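Sensor protein DivL (Caulobacter crescentus, PDB 4Q20) catalyses the phosphorylation of the cell-cycle regulator CtrA and is required for cell division and growth. Local coordinates at residues Val140-Glu143 against Glu144-Leu148. Residues are numbered along the deposited sequence; the frame is centred on the assembly and turned at random.
Sequences VECE and EDVGL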
loop_
_atom_site.group_PDB
_atom_site.type_symbol
_atom_site.label_atom_id
_atom_site.label_comp_id
_atom_site.label_asym_id
_atom_site.label_seq_id
_atom_site.Cartn_x
_atom_site.Cartn_y
_atom_site.Cartn_z
ATOM N N VAL A 140 22.897 -5.465 -21.711
ATOM C CA VAL A 140 23.884 -5.978 -20.754
ATOM C C VAL A 140 25.261 -5.978 -21.429
ATOM O O VAL A 140 25.435 -6.620 -22.466
ATOM C CB VAL A 140 23.524 -7.372 -20.184
ATOM C CG1 VAL A 140 24.670 -7.948 -19.354
ATOM C CG2 VAL A 140 22.247 -7.315 -19.358
ATOM N N GLU A 141 26.234 -5.269 -20.838
ATOM C CA GLU A 141 27.597 -5.194 -21.355
ATOM C C GLU A 141 28.580 -5.557 -20.234
ATOM O O GLU A 141 29.178 -4.685 -19.602
ATOM C CB GLU A 141 27.882 -3.802 -21.961
ATOM C CG GLU A 141 27.319 -3.626 -23.365
ATOM C CD GLU A 141 27.015 -2.206 -23.815
ATOM O OE1 GLU A 141 27.789 -1.283 -23.467
ATOM O OE2 GLU A 141 26.017 -2.026 -24.552
ATOM N N CYS A 142 28.709 -6.859 -19.974
ATOM C CA CYS A 142 29.593 -7.414 -18.952
ATOM C C CYS A 142 30.509 -8.466 -19.574
ATOM O O CYS A 142 30.029 -9.384 -20.259
ATOM C CB CYS A 142 28.781 -7.998 -17.801
ATOM S SG CYS A 142 29.756 -8.940 -16.600
ATOM N N GLU A 143 31.824 -8.355 -19.306
ATOM C CA GLU A 143 32.812 -9.304 -19.826
ATOM C C GLU A 143 32.908 -10.545 -18.927
ATOM O O GLU A 143 32.408 -10.540 -17.795
ATOM C CB GLU A 143 34.192 -8.638 -19.985
ATOM C CG GLU A 143 34.270 -7.588 -21.087
ATOM C CD GLU A 143 34.140 -8.046 -22.531
ATOM O OE1 GLU A 143 34.312 -9.255 -22.811
ATOM O OE2 GLU A 143 33.891 -7.174 -23.396
ATOM N N GLU A 144 33.549 -11.611 -19.444
ATOM C CA GLU A 144 33.759 -12.874 -18.727
ATOM C C GLU A 144 34.837 -12.711 -17.631
ATOM O O GLU A 144 34.844 -13.474 -16.657
ATOM C CB GLU A 144 34.135 -14.012 -19.709
ATOM C CG GLU A 144 35.411 -13.795 -20.520
ATOM C CD GLU A 144 35.258 -13.272 -21.938
ATOM O OE1 GLU A 144 34.399 -12.391 -22.170
ATOM O OE2 GLU A 144 36.038 -13.716 -22.813
ATOM N N ASP A 145 35.717 -11.691 -17.793
ATOM C CA ASP A 145 36.844 -11.348 -16.920
ATOM C C ASP A 145 36.413 -10.605 -15.624
ATOM O O ASP A 145 37.246 -10.426 -14.727
ATOM C CB ASP A 145 37.889 -10.516 -17.697
ATOM C CG ASP A 145 37.355 -9.274 -18.391
ATOM O OD1 ASP A 145 36.919 -8.330 -17.683
ATOM O OD2 ASP A 145 37.435 -9.214 -19.634
ATOM N N VAL A 146 35.129 -10.196 -15.521
ATOM C CA VAL A 146 34.595 -9.519 -14.328
ATOM C C VAL A 146 34.513 -10.562 -13.185
ATOM O O VAL A 146 34.857 -10.261 -12.035
ATOM C CB VAL A 146 33.241 -8.808 -14.598
ATOM C CG1 VAL A 146 32.787 -8.006 -13.382
ATOM C CG2 VAL A 146 33.327 -7.899 -15.825
ATOM N N GLY A 147 34.101 -11.777 -13.551
ATOM C CA GLY A 147 34.034 -12.944 -12.684
ATOM C C GLY A 147 33.068 -12.890 -11.525
ATOM O O GLY A 147 31.890 -12.559 -11.705
ATOM N N LEU A 148 33.581 -13.252 -10.322
ATOM C CA LEU A 148 32.829 -13.363 -9.066
ATOM C C LEU A 148 33.228 -12.332 -7.997
ATOM O O LEU A 148 34.419 -12.128 -7.722
ATOM C CB LEU A 148 32.998 -14.774 -8.457
ATOM C CG LEU A 148 32.462 -15.966 -9.256
ATOM C CD1 LEU A 148 33.523 -17.013 -9.414
ATOM C CD2 LEU A 148 31.237 -16.569 -8.599
#
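Cys-142 and Val-146 meet on the inner side of the turn that leaves edge strand 137-141 of the GHKL (Bergerat) ATPase-type domain and leads to strand 148-151. With SG anti to the backbone N (chi1 171°), the thiol of Cys-142 reaches CG2 of Val-146 at 3.8 Å. That methyl also lies 3.4 Å from the carbonyl O of Glu-143. No hydrogen bond links 140-143 with 144-148. Cys-142 packs further on Leu-120, Val-146 on Val-116, and both on Ala-181, so the pair lies between helix 116-133 and strand 176-183. The carbonyl O of the buried Val-146 accepts a hydrogen bond from NE of Arg-183.

The outer side is exposed and acidic. OE1 of Glu-143 comes within 3.2 Å of OE1 of Glu-144, the carboxylate planes 43° apart; if both are ionised neither oxygen can donate, and like charges face each other. Asp-145 folds back over the aliphatic base of Glu-143, its OD2 3.3 Å from CB, while OD2 stays 4.5 Å from OE1 of Glu-143. Three carboxylates thus share one small surface patch, where mutual repulsion probably raises the pKa of at least one, whereas the attractive side-chain contact within 140-148 is the apolar one between Cys-142 and Val-146.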